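Local atomic coordinates of L-methionine gamma-lyase (Fusobacterium nucleatum subsp. nucleatum, PDB entry 6LXU), a protein that belongs to the Cys/Met metabolism family of pyridoxal-phosphate-dependent enzymes and carries its cofactor covalently attached to the chain. Residues Leu164-Leu169 with Lys305-Asp310; Thr276-Leu281 with Ala313-Glu318; Val107-Thr112 with Val132-Thr137; Asp168-Ser173 with Leu199-Asp204. All coordinates share one frame; numbering follows the deposited sequence.

Contact 1 of 4, residues Leu164-Leu169 with Lys305-Asp310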
loop_
_atom_site.group_PDB
_atom_site.type_symbol
_atom_site.label_atom_id
_atom_site.label_comp_id
_atom_site.label_asym_id
_atom_site.label_seq_id
_atom_site.Cartn_x
_atom_site.Cartn_y
_atom_site.Cartn_z
ATOM N N LEU A 164 8.349 22.001 -27.648
ATOM C CA LEU A 164 7.749 22.876 -26.624
ATOM C C LEU A 164 7.002 24.064 -27.244
ATOM O O LEU A 164 7.155 25.227 -26.850
ATOM C CB LEU A 164 8.776 23.297 -25.570
ATOM C CG LEU A 164 9.327 22.076 -24.805
ATOM C CD1 LEU A 164 10.472 22.465 -23.890
ATOM C CD2 LEU A 164 8.260 21.344 -24.006
ATOM N N LYS A 165 6.170 23.729 -28.218
ATOM C CA LYS A 165 5.312 24.691 -28.891
ATOM C C LYS A 165 4.381 25.377 -27.912
ATOM O O LYS A 165 3.757 24.724 -27.067
ATOM C CB LYS A 165 4.493 23.971 -29.957
ATOM C CG LYS A 165 3.577 24.851 -30.795
ATOM C CD LYS A 165 2.809 24.000 -31.804
ATOM C CE LYS A 165 1.923 24.823 -32.699
ATOM N NZ LYS A 165 1.395 23.991 -33.808
ATOM N N ILE A 166 4.263 26.693 -28.076
ATOM C CA ILE A 166 3.403 27.527 -27.256
ATOM C C ILE A 166 2.224 28.013 -28.100
ATOM O O ILE A 166 2.406 28.447 -29.251
ATOM C CB ILE A 166 4.184 28.759 -26.735
ATOM C CG1 ILE A 166 5.391 28.357 -25.873
ATOM C CG2 ILE A 166 3.272 29.710 -25.970
ATOM C CD1 ILE A 166 5.033 27.560 -24.626
ATOM N N VAL A 167 1.025 27.931 -27.546
ATOM C CA VAL A 167 -0.171 28.494 -28.196
ATOM C C VAL A 167 -0.924 29.326 -27.172
ATOM O O VAL A 167 -0.811 29.108 -25.964
ATOM C CB VAL A 167 -1.065 27.427 -28.871
ATOM C CG1 VAL A 167 -0.235 26.552 -29.809
ATOM C CG2 VAL A 167 -1.805 26.577 -27.861
ATOM N N ASP A 168 -1.680 30.308 -27.674
ATOM C CA ASP A 168 -2.289 31.339 -26.836
ATOM C C ASP A 168 -3.663 30.890 -26.380
ATOM O O ASP A 168 -4.634 30.957 -27.143
ATOM C CB ASP A 168 -2.377 32.646 -27.631
ATOM C CG ASP A 168 -2.745 33.849 -26.778
ATOM O OD1 ASP A 168 -3.593 33.714 -25.884
ATOM O OD2 ASP A 168 -2.190 34.943 -27.049
ATOM N N LEU A 169 -3.761 30.428 -25.134
ATOM C CA LEU A 169 -4.998 29.833 -24.647
ATOM C C LEU A 169 -6.162 30.815 -24.614
ATOM O O LEU A 169 -7.277 30.453 -24.962
ATOM C CB LEU A 169 -4.780 29.226 -23.273
ATOM C CG LEU A 169 -3.786 28.054 -23.231
ATOM C CD1 LEU A 169 -3.681 27.554 -21.800
ATOM C CD2 LEU A 169 -4.235 26.936 -24.160
ATOM N N LYS A 305 5.277 34.214 -21.790
ATOM C CA LYS A 305 5.464 35.204 -20.730
ATOM C C LYS A 305 4.135 35.735 -20.177
ATOM O O LYS A 305 4.043 36.061 -19.003
ATOM C CB LYS A 305 6.332 36.353 -21.239
ATOM C CG LYS A 305 6.778 37.328 -20.160
ATOM C CD LYS A 305 7.650 38.412 -20.763
ATOM C CE LYS A 305 8.146 39.376 -19.697
ATOM N NZ LYS A 305 8.855 40.542 -20.289
ATOM N N LYS A 306 3.107 35.820 -21.014
ATOM C CA LYS A 306 1.808 36.295 -20.567
ATOM C C LYS A 306 1.000 35.261 -19.815
ATOM O O LYS A 306 0.248 35.620 -18.921
ATOM C CB LYS A 306 0.962 36.724 -21.753
ATOM C CG LYS A 306 1.351 38.004 -22.467
ATOM C CD LYS A 306 1.011 39.187 -21.600
ATOM C CE LYS A 306 1.173 40.502 -22.335
ATOM N NZ LYS A 306 0.732 41.626 -21.481
ATOM N N GLN A 307 1.078 33.984 -20.212
ATOM C CA GLN A 307 0.183 32.967 -19.640
ATOM C C GLN A 307 0.859 31.971 -18.694
ATOM O O GLN A 307 0.152 31.163 -18.098
ATOM C CB GLN A 307 -0.600 32.247 -20.749
ATOM C CG GLN A 307 0.200 31.242 -21.549
ATOM C CD GLN A 307 -0.515 30.680 -22.765
ATOM O OE1 GLN A 307 -1.602 31.125 -23.161
ATOM N NE2 GLN A 307 0.115 29.694 -23.395
ATOM N N MET A 308 2.181 32.051 -18.548
ATOM C CA MET A 308 2.926 31.141 -17.672
ATOM C C MET A 308 3.676 31.941 -16.620
ATOM O O MET A 308 4.398 32.888 -16.950
ATOM C CB MET A 308 3.945 30.311 -18.448
ATOM C CG MET A 308 3.360 29.498 -19.591
ATOM S SD MET A 308 4.585 28.478 -20.432
ATOM C CE MET A 308 4.901 27.176 -19.245
ATOM N N LYS A 309 3.550 31.544 -15.362
ATOM C CA LYS A 309 4.272 32.203 -14.270
ATOM C C LYS A 309 5.744 31.836 -14.236
ATOM O O LYS A 309 6.548 32.585 -13.685
ATOM C CB LYS A 309 3.632 31.869 -12.930
ATOM C CG LYS A 309 2.213 32.389 -12.795
ATOM C CD LYS A 309 1.676 32.015 -11.428
ATOM C CE LYS A 309 0.238 32.444 -11.219
ATOM N NZ LYS A 309 -0.253 32.041 -9.871
ATOM N N ASP A 310 6.081 30.668 -14.778
ATOM C CA ASP A 310 7.467 30.273 -15.001
ATOM C C ASP A 310 7.439 29.417 -16.257
ATOM O O ASP A 310 6.368 29.039 -16.728
ATOM C CB ASP A 310 8.040 29.530 -13.784
ATOM C CG ASP A 310 9.556 29.622 -13.680
ATOM O OD1 ASP A 310 10.219 29.917 -14.702
ATOM O OD2 ASP A 310 10.082 29.414 -12.572
HETATM O O HOH W 1 -3.333 33.255 -23.217
#
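Gln307, at the end of helix 301-307, meets the backbone of Val167 and Leu169 with both ends of its amide, a worked example of one carboxamide serving an acceptor and a donor two residues apart. The contact ties the loop between strand 151-157 and helix 169-176 to the C-terminal end of helix 301-307. Two direct hydrogen bonds do this. NE2 of Gln307 donates to Val167 O over 2.8 Å with an N-H...O angle of 159°; the donor is tilted from the carbonyl plane of Val167, yet that oxygen stays near the plane of the amide. OE1 of Gln307 accepts from Leu169 N at 3.0 Å, in its carbonyl plane and on a lone pair. The reach comes from a CG set between backbone N and carbonyl carbon (chi1 75°), followed by an extended chain.

A water adds an indirect link, donating to Gln307 OE1 and to Asp168 OD1, each at 2.7 Å. The same OD1 caps helix 169-176 by accepting from Ala171 N.

The apolar share is Ile166 CD1, 4.3 Å from Met308 SD. Ile166 CG2 and Leu169 CB lie beside the amide nitrogen and oxygen of Gln307 respectively.

Because the two bonds run in opposite directions, they define which end of the amide is nitrogen. Leu169 N, in the first turn of its helix, is thus satisfied by a side chain distant in sequence.

Contact 2 of 4, residues Thr276-Leu281 with Ala313-Glu318; sequences TIVDFL and AMISFE
Leu281, Val278 and Ile277 of helix 263-282 pack on Ile315 and Phe317 of strand 314-319, a helix laid along a beta-sheet as in the alpha/beta architecture of C-terminal domains in this enzyme class. The segment axes run nearly parallel, 8° apart at a closest approach of 9.7 Å, and apolar side chains fill the interface. Ile277 also touches Ile387 of helix 384-396.

Ile315 is the residue that meets all three helix side chains. Its CG1 lies beside the backbone N (chi1 -52°) and the chain then extends, carrying CD1 to the helix, where it rests 3.5 Å from Val278 CG2 and 3.8 Å from Ile277 CG2. In Val278 the first torsion turns CG1 anti to the backbone N and leaves CG2 as the branch that meets Ile315. The other branch of Ile315, CG2, comes 4.1 Å from Leu281 CD1.

In Phe317 a chi1 of 57° tucks the ring over its own backbone, and the side chains of Leu281 and Phe317 cross at about a right angle. The two leucine methyls divide the work: CD1 of Leu281 touches ring carbon CD1 of Phe317 at 3.7 Å, while Leu281 CD2 makes a CH-pi contact, 4.3 Å from the centroid of the Phe317 ring and almost on its normal.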
loop_
_atom_site.group_PDB
_atom_site.type_symbol
_atom_site.label_atom_id
_atom_site.label_comp_id
_atom_site.label_asym_id
_atom_site.label_seq_id
_atom_site.Cartn_x
_atom_site.Cartn_y
_atom_site.Cartn_z
ATOM N N THR A 276 18.773 27.087 -15.172
ATOM C CA THR A 276 20.218 27.015 -15.142
ATOM C C THR A 276 20.757 26.057 -16.201
ATOM O O THR A 276 21.760 26.346 -16.875
ATOM C CB THR A 276 20.669 26.603 -13.727
ATOM O OG1 THR A 276 20.222 27.600 -12.809
ATOM C CG2 THR A 276 22.158 26.473 -13.631
ATOM N N ILE A 277 20.085 24.930 -16.382
ATOM C CA ILE A 277 20.487 23.968 -17.401
ATOM C C ILE A 277 20.260 24.530 -18.809
ATOM O O ILE A 277 21.087 24.290 -19.697
ATOM C CB ILE A 277 19.776 22.612 -17.179
ATOM C CG1 ILE A 277 20.270 21.996 -15.866
ATOM C CG2 ILE A 277 20.008 21.649 -18.332
ATOM C CD1 ILE A 277 19.354 20.923 -15.329
ATOM N N VAL A 278 19.179 25.265 -19.019
ATOM C CA VAL A 278 18.946 25.907 -20.323
ATOM C C VAL A 278 20.117 26.821 -20.687
ATOM O O VAL A 278 20.613 26.778 -21.829
ATOM C CB VAL A 278 17.624 26.699 -20.341
ATOM C CG1 VAL A 278 17.506 27.601 -21.572
ATOM C CG2 VAL A 278 16.445 25.747 -20.289
ATOM N N ASP A 279 20.568 27.635 -19.740
ATOM C CA ASP A 279 21.691 28.530 -20.019
ATOM C C ASP A 279 22.944 27.737 -20.392
ATOM O O ASP A 279 23.641 28.095 -21.366
ATOM C CB ASP A 279 21.965 29.436 -18.825
ATOM C CG ASP A 279 22.847 30.617 -19.191
ATOM O OD1 ASP A 279 22.438 31.414 -20.050
ATOM O OD2 ASP A 279 23.953 30.714 -18.648
ATOM N N PHE A 280 23.228 26.666 -19.651
ATOM C CA PHE A 280 24.354 25.789 -19.950
ATOM C C PHE A 280 24.251 25.187 -21.355
ATOM O O PHE A 280 25.203 25.239 -22.148
ATOM C CB PHE A 280 24.443 24.687 -18.883
ATOM C CG PHE A 280 25.340 23.557 -19.251
ATOM C CD1 PHE A 280 26.722 23.703 -19.178
ATOM C CD2 PHE A 280 24.825 22.343 -19.689
ATOM C CE1 PHE A 280 27.557 22.652 -19.512
ATOM C CE2 PHE A 280 25.662 21.300 -20.030
ATOM C CZ PHE A 280 27.025 21.459 -19.944
ATOM N N LEU A 281 23.108 24.604 -21.676
ATOM C CA LEU A 281 22.939 23.963 -22.979
ATOM C C LEU A 281 22.967 24.968 -24.115
ATOM O O LEU A 281 23.579 24.712 -25.163
ATOM C CB LEU A 281 21.634 23.176 -23.043
ATOM C CG LEU A 281 21.537 21.946 -22.138
ATOM C CD1 LEU A 281 20.104 21.445 -22.080
ATOM C CD2 LEU A 281 22.467 20.843 -22.606
ATOM N N ALA A 313 10.007 22.960 -16.712
ATOM C CA ALA A 313 11.172 22.145 -16.431
ATOM C C ALA A 313 11.423 21.086 -17.491
ATOM O O ALA A 313 12.242 20.187 -17.291
ATOM C CB ALA A 313 11.046 21.549 -15.047
ATOM N N MET A 314 10.739 21.213 -18.633
ATOM C CA MET A 314 11.050 20.426 -19.821
ATOM C C MET A 314 11.975 21.237 -20.709
ATOM O O MET A 314 11.792 22.460 -20.866
ATOM C CB MET A 314 9.784 20.081 -20.583
ATOM C CG MET A 314 8.854 19.162 -19.806
ATOM S SD MET A 314 9.566 17.585 -19.307
ATOM C CE MET A 314 10.045 16.855 -20.871
ATOM N N ILE A 315 12.967 20.570 -21.280
ATOM C CA ILE A 315 13.899 21.208 -22.230
ATOM C C ILE A 315 14.097 20.221 -23.353
ATOM O O ILE A 315 14.378 19.044 -23.085
ATOM C CB ILE A 315 15.280 21.488 -21.614
ATOM C CG1 ILE A 315 15.180 22.266 -20.295
ATOM C CG2 ILE A 315 16.145 22.241 -22.629
ATOM C CD1 ILE A 315 16.470 22.295 -19.509
ATOM N N SER A 316 13.995 20.658 -24.602
ATOM C CA SER A 316 14.512 19.832 -25.691
ATOM C C SER A 316 15.660 20.562 -26.354
ATOM O O SER A 316 15.771 21.784 -26.276
ATOM C CB SER A 316 13.447 19.470 -26.704
ATOM O OG SER A 316 12.455 18.680 -26.087
ATOM N N PHE A 317 16.543 19.810 -26.983
ATOM C CA PHE A 317 17.686 20.447 -27.624
ATOM C C PHE A 317 18.172 19.580 -28.759
ATOM O O PHE A 317 17.983 18.368 -28.767
ATOM C CB PHE A 317 18.801 20.776 -26.617
ATOM C CG PHE A 317 19.326 19.594 -25.838
ATOM C CD1 PHE A 317 18.702 19.162 -24.663
ATOM C CD2 PHE A 317 20.483 18.940 -26.244
ATOM C CE1 PHE A 317 19.212 18.093 -23.941
ATOM C CE2 PHE A 317 20.996 17.872 -25.525
ATOM C CZ PHE A 317 20.357 17.445 -24.368
ATOM N N GLU A 318 18.795 20.234 -29.742
ATOM C CA GLU A 318 19.332 19.555 -30.928
ATOM C C GLU A 318 20.840 19.487 -30.829
ATOM O O GLU A 318 21.513 20.517 -30.777
ATOM C CB GLU A 318 18.938 20.298 -32.200
ATOM C CG GLU A 318 19.278 19.559 -33.494
ATOM C CD GLU A 318 18.291 18.468 -33.872
ATOM O OE1 GLU A 318 17.114 18.543 -33.458
ATOM O OE2 GLU A 318 18.669 17.554 -34.638
#

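Contact 3 of 4, residues Val107-Thr112 with Val132-Thr137; sequences VVTDKT and VTFVDT
A beta-alpha-beta unit, strand 106-110, helix 115-125 and strand 131-135, brings Val107-Thr112 beside Val132-Thr137 as parallel neighbours at one margin of the seven-stranded sheet. The backbone ladder alternates as parallel strands do: Thr133 N donates to Val107 O (2.9 Å), Thr109 N to Thr133 O (3.0 Å) and Val135 N to Thr109 O (2.8 Å).

Val107, Thr109, Val132 and Phe134 line the face packed by helix 115-125, with Val108 and Thr133 on the other. Thr109 and Phe134 lie side by side pointing the same way, and Thr109 CG2 comes 3.5 Å from ring atom CD1 of Phe134. Val132 CG1 sits over one face of that ring, offset toward the rim. At the ring edge, near its plane, Asp110 O approaches Phe134 CD1 at 3.4 Å; this buried carbonyl oxygen has no hydrogen-bond partner in the model. Thr109 OG1 hydrogen-bonds to Tyr155 O of strand 151-157.

Past the ladder, Asp110 ties the ends together. With CG swung opposite the backbone N (chi1 -156°), its carboxylate reaches Thr137, which grips OD2 twice: OG1 donates at 2.7 Å to the anti lone pair, and N at 2.8 Å from above the carboxylate plane. OD1 of Asp110 accepts from Thr112 N, an Asx turn.

Asp136 OD1, also hydrogen-bonded to Ser138 OG, lies only 4.2 Å from Asp110 OD2, and Lys165 forms a salt bridge with both. Its positive charge probably offsets the repulsion between the two carboxylates, while the bonds from Thr137 help to fix the buried carboxylate of Asp110.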
loop_
_atom_site.group_PDB
_atom_site.type_symbol
_atom_site.label_atom_id
_atom_site.label_comp_id
_atom_site.label_asym_id
_atom_site.label_seq_id
_atom_site.Cartn_x
_atom_site.Cartn_y
_atom_site.Cartn_z
ATOM N N VAL A 107 -14.172 18.248 -34.147
ATOM C CA VAL A 107 -13.107 18.641 -33.220
ATOM C C VAL A 107 -12.040 19.383 -34.013
ATOM O O VAL A 107 -11.645 18.932 -35.090
ATOM C CB VAL A 107 -12.460 17.404 -32.549
ATOM C CG1 VAL A 107 -11.264 17.801 -31.682
ATOM C CG2 VAL A 107 -13.497 16.631 -31.754
ATOM N N VAL A 108 -11.590 20.518 -33.471
ATOM C CA VAL A 108 -10.416 21.214 -33.966
ATOM C C VAL A 108 -9.298 21.038 -32.956
ATOM O O VAL A 108 -9.491 21.323 -31.766
ATOM C CB VAL A 108 -10.671 22.720 -34.184
ATOM C CG1 VAL A 108 -9.396 23.454 -34.593
ATOM C CG2 VAL A 108 -11.766 22.925 -35.218
ATOM N N THR A 109 -8.143 20.600 -33.414
ATOM C CA THR A 109 -7.000 20.415 -32.524
ATOM C C THR A 109 -5.694 20.582 -33.299
ATOM O O THR A 109 -5.701 20.986 -34.476
ATOM C CB THR A 109 -7.108 19.074 -31.753
ATOM O OG1 THR A 109 -6.149 19.063 -30.689
ATOM C CG2 THR A 109 -6.865 17.877 -32.659
ATOM N N ASP A 110 -4.573 20.323 -32.639
ATOM C CA ASP A 110 -3.257 20.529 -33.224
ATOM C C ASP A 110 -2.671 19.193 -33.651
ATOM O O ASP A 110 -3.006 18.160 -33.088
ATOM C CB ASP A 110 -2.354 21.216 -32.194
ATOM C CG ASP A 110 -1.207 21.977 -32.833
ATOM O OD1 ASP A 110 -0.257 21.323 -33.326
ATOM O OD2 ASP A 110 -1.247 23.222 -32.843
ATOM N N LYS A 111 -1.811 19.183 -34.665
ATOM C CA LYS A 111 -0.989 17.969 -34.918
ATOM C C LYS A 111 0.067 17.689 -33.823
ATOM O O LYS A 111 0.456 16.532 -33.605
ATOM C CB LYS A 111 -0.364 17.967 -36.322
ATOM C CG LYS A 111 0.521 19.150 -36.691
ATOM C CD LYS A 111 0.752 19.231 -38.202
ATOM C CE LYS A 111 -0.449 19.788 -38.973
ATOM N NZ LYS A 111 -0.584 21.270 -38.836
ATOM N N THR A 112 0.551 18.746 -33.172
ATOM C CA THR A 112 1.446 18.602 -32.021
ATOM C C THR A 112 0.625 18.443 -30.757
ATOM O O THR A 112 0.355 19.407 -30.014
ATOM C CB THR A 112 2.374 19.798 -31.816
ATOM O OG1 THR A 112 1.628 20.873 -31.240
ATOM C CG2 THR A 112 3.050 20.207 -33.125
ATOM N N VAL A 132 -12.433 15.136 -37.216
ATOM C CA VAL A 132 -11.334 15.844 -36.553
ATOM C C VAL A 132 -10.497 16.570 -37.590
ATOM O O VAL A 132 -10.092 15.977 -38.588
ATOM C CB VAL A 132 -10.447 14.891 -35.719
ATOM C CG1 VAL A 132 -9.388 15.685 -34.955
ATOM C CG2 VAL A 132 -11.291 14.066 -34.751
ATOM N N THR A 133 -10.270 17.861 -37.360
ATOM C CA THR A 133 -9.372 18.659 -38.182
ATOM C C THR A 133 -8.144 19.030 -37.354
ATOM O O THR A 133 -8.273 19.590 -36.250
ATOM C CB THR A 133 -10.055 19.945 -38.671
ATOM O OG1 THR A 133 -11.245 19.607 -39.390
ATOM C CG2 THR A 133 -9.137 20.736 -39.599
ATOM N N PHE A 134 -6.969 18.717 -37.881
ATOM C CA PHE A 134 -5.699 19.060 -37.263
ATOM C C PHE A 134 -5.144 20.292 -37.950
ATOM O O PHE A 134 -4.950 20.295 -39.173
ATOM C CB PHE A 134 -4.714 17.911 -37.403
ATOM C CG PHE A 134 -5.164 16.655 -36.725
ATOM C CD1 PHE A 134 -5.012 16.499 -35.346
ATOM C CD2 PHE A 134 -5.763 15.635 -37.450
ATOM C CE1 PHE A 134 -5.434 15.342 -34.712
ATOM C CE2 PHE A 134 -6.183 14.473 -36.813
ATOM C CZ PHE A 134 -6.019 14.329 -35.446
ATOM N N VAL A 135 -4.905 21.339 -37.164
ATOM C CA VAL A 135 -4.363 22.604 -37.671
ATOM C C VAL A 135 -3.168 23.029 -36.828
ATOM O O VAL A 135 -2.843 22.398 -35.810
ATOM C CB VAL A 135 -5.423 23.729 -37.655
ATOM C CG1 VAL A 135 -6.684 23.307 -38.385
ATOM C CG2 VAL A 135 -5.783 24.165 -36.234
ATOM N N ASP A 136 -2.498 24.089 -37.260
ATOM C CA ASP A 136 -1.489 24.739 -36.444
ATOM C C ASP A 136 -2.192 25.739 -35.540
ATOM O O ASP A 136 -2.546 26.836 -35.975
ATOM C CB ASP A 136 -0.479 25.457 -37.341
ATOM C CG ASP A 136 0.622 26.160 -36.562
ATOM O OD1 ASP A 136 0.621 26.086 -35.309
ATOM O OD2 ASP A 136 1.502 26.777 -37.203
ATOM N N THR A 137 -2.394 25.361 -34.273
ATOM C CA THR A 137 -3.109 26.243 -33.351
ATOM C C THR A 137 -2.286 27.454 -32.868
ATOM O O THR A 137 -2.825 28.312 -32.171
ATOM C CB THR A 137 -3.726 25.487 -32.153
ATOM O OG1 THR A 137 -2.701 24.875 -31.355
ATOM C CG2 THR A 137 -4.721 24.435 -32.623
#

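Contact 4 of 4, residues Asp168-Ser173 with Leu199-Asp204; sequences DLEALS and LKLGVD
Leu201 and Glu170 approach to 4.9 Å between their CA atoms, where the 3-10 segment that ends at Leu201 abuts the first turn of helix 169-176. The leucine side chain can be followed outward. Its CB meets Glu170 CB at 4.1 Å. The bond to CG then turns it beside the backbone N (chi1 -54°), and at the tip CD1 of Leu201 reaches Leu169 CB at 4.0 Å, with Gln307 CB also against this methyl. One side chain thereby spans from the helix flank to helix 301-307.

The carbonyl of Leu201 takes the polar share. Its oxygen receives a CA-H...O contact from Glu170 CA, 3.6 Å away, and a water that donates 2.8 Å to Leu201 O and 2.9 Å to Glu170 O joins the two backbones.

Ser173 closes the far end. Its CB faces the carbonyl of Gly202, and OG lies 3.4 Å from Val203 CG2. The hydroxyl itself is spent within the helix, donating to Leu169 O at 2.8 Å; that oxygen also accepts Ser173 N, from the opposite face of its plane.

In the fold, the contact joins helix 169-176 to the connection between helix 192-195 and strand 205-209. Leu169 and Val203 both touch Val186 of strand 183-187, Ser173 touches Val184 of the same strand, and elsewhere on the helix Leu172 packs against Leu140 and Val143 of helix 140-146.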
loop_
_atom_site.group_PDB
_atom_site.type_symbol
_atom_site.label_atom_id
_atom_site.label_comp_id
_atom_site.label_asym_id
_atom_site.label_seq_id
_atom_site.Cartn_x
_atom_site.Cartn_y
_atom_site.Cartn_z
ATOM N N ASP A 168 -1.680 30.308 -27.674
ATOM C CA ASP A 168 -2.289 31.339 -26.836
ATOM C C ASP A 168 -3.663 30.890 -26.380
ATOM O O ASP A 168 -4.634 30.957 -27.143
ATOM C CB ASP A 168 -2.377 32.646 -27.631
ATOM C CG ASP A 168 -2.745 33.849 -26.778
ATOM O OD1 ASP A 168 -3.593 33.714 -25.884
ATOM O OD2 ASP A 168 -2.190 34.943 -27.049
ATOM N N LEU A 169 -3.761 30.428 -25.134
ATOM C CA LEU A 169 -4.998 29.833 -24.647
ATOM C C LEU A 169 -6.162 30.815 -24.614
ATOM O O LEU A 169 -7.277 30.453 -24.962
ATOM C CB LEU A 169 -4.780 29.226 -23.273
ATOM C CG LEU A 169 -3.786 28.054 -23.231
ATOM C CD1 LEU A 169 -3.681 27.554 -21.800
ATOM C CD2 LEU A 169 -4.235 26.936 -24.160
ATOM N N GLU A 170 -5.904 32.030 -24.133
ATOM C CA GLU A 170 -6.975 33.030 -24.058
ATOM C C GLU A 170 -7.503 33.387 -25.450
ATOM O O GLU A 170 -8.717 33.446 -25.670
ATOM C CB GLU A 170 -6.498 34.275 -23.330
ATOM C CG GLU A 170 -7.609 35.303 -23.175
ATOM C CD GLU A 170 -7.202 36.582 -22.499
ATOM O OE1 GLU A 170 -6.093 36.685 -21.940
ATOM O OE2 GLU A 170 -8.046 37.533 -22.566
ATOM N N ALA A 171 -6.596 33.612 -26.372
ATOM C CA ALA A 171 -6.977 33.998 -27.730
ATOM C C ALA A 171 -7.718 32.878 -28.445
ATOM O O ALA A 171 -8.766 33.101 -29.074
ATOM C CB ALA A 171 -5.757 34.401 -28.522
ATOM N N LEU A 172 -7.214 31.646 -28.307
ATOM C CA LEU A 172 -7.866 30.505 -28.940
ATOM C C LEU A 172 -9.234 30.233 -28.346
ATOM O O LEU A 172 -10.158 29.850 -29.061
ATOM C CB LEU A 172 -6.976 29.259 -28.828
ATOM C CG LEU A 172 -5.733 29.302 -29.707
ATOM C CD1 LEU A 172 -4.696 28.287 -29.254
ATOM C CD2 LEU A 172 -6.116 29.059 -31.160
ATOM N N SER A 173 -9.375 30.432 -27.042
ATOM C CA SER A 173 -10.654 30.221 -26.404
ATOM C C SER A 173 -11.696 31.211 -26.913
ATOM O O SER A 173 -12.843 30.840 -27.087
ATOM C CB SER A 173 -10.557 30.306 -24.885
ATOM O OG SER A 173 -9.752 29.235 -24.371
ATOM N N LEU A 199 -8.348 27.752 -16.826
ATOM C CA LEU A 199 -9.730 28.163 -16.567
ATOM C C LEU A 199 -9.836 29.671 -16.368
ATOM O O LEU A 199 -10.856 30.274 -16.734
ATOM C CB LEU A 199 -10.298 27.433 -15.351
ATOM C CG LEU A 199 -10.333 25.902 -15.463
ATOM C CD1 LEU A 199 -10.874 25.309 -14.182
ATOM C CD2 LEU A 199 -11.146 25.414 -16.656
ATOM N N LYS A 200 -8.782 30.293 -15.858
ATOM C CA LYS A 200 -8.776 31.751 -15.667
ATOM C C LYS A 200 -8.652 32.507 -16.981
ATOM O O LYS A 200 -8.863 33.735 -17.006
ATOM C CB LYS A 200 -7.665 32.144 -14.694
ATOM C CG LYS A 200 -7.812 31.464 -13.339
ATOM C CD LYS A 200 -6.798 31.948 -12.321
ATOM C CE LYS A 200 -7.165 33.312 -11.761
ATOM N NZ LYS A 200 -6.340 33.649 -10.577
ATOM N N LEU A 201 -8.329 31.801 -18.067
ATOM C CA LEU A 201 -8.186 32.373 -19.403
ATOM C C LEU A 201 -9.397 32.102 -20.294
ATOM O O LEU A 201 -9.366 32.433 -21.471
ATOM C CB LEU A 201 -6.909 31.832 -20.057
ATOM C CG LEU A 201 -5.645 32.043 -19.214
ATOM C CD1 LEU A 201 -4.457 31.404 -19.910
ATOM C CD2 LEU A 201 -5.362 33.512 -18.936
ATOM N N GLY A 202 -10.446 31.507 -19.738
ATOM C CA GLY A 202 -11.678 31.219 -20.478
ATOM C C GLY A 202 -11.825 29.791 -20.973
ATOM O O GLY A 202 -12.795 29.485 -21.644
ATOM N N VAL A 203 -10.883 28.905 -20.640
ATOM C CA VAL A 203 -10.979 27.491 -21.032
ATOM C C VAL A 203 -12.108 26.831 -20.239
ATOM O O VAL A 203 -12.371 27.197 -19.108
ATOM C CB VAL A 203 -9.614 26.820 -20.785
ATOM C CG1 VAL A 203 -9.665 25.301 -20.885
ATOM C CG2 VAL A 203 -8.587 27.414 -21.736
ATOM N N ASP A 204 -12.796 25.857 -20.843
ATOM C CA ASP A 204 -13.895 25.183 -20.164
ATOM C C ASP A 204 -13.465 24.000 -19.285
ATOM O O ASP A 204 -14.028 23.810 -18.227
ATOM C CB ASP A 204 -14.907 24.688 -21.180
ATOM C CG ASP A 204 -15.525 25.821 -21.960
ATOM O OD1 ASP A 204 -16.350 26.552 -21.374
ATOM O OD2 ASP A 204 -15.168 25.995 -23.130
HETATM O O HOH W 2 -10.789 33.484 -23.590
#

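Overall arrangement
From the N terminus, contact 3 closes first, around the short crossover through helix 115-125. Contacts 1 and 4 then start from a shared stretch at Asp168 and Leu169: contact 4 closes at 199-204, whereas contact 1 waits until 305-310 and so spans it. Contact 2 opens at 276-281, before contact 1 has closed, and ends at 313-318, so these two cross. Contacts 3 and 4 concern the seven-stranded sheet and its flanking helices, contact 2 the five-stranded sheet. Contact 1, about 17 Å between centres from contact 2 and about 11 Å from contact 4, links the regions, with Leu164 packing on strand 314-319. Contacts 2 and 4 do not touch.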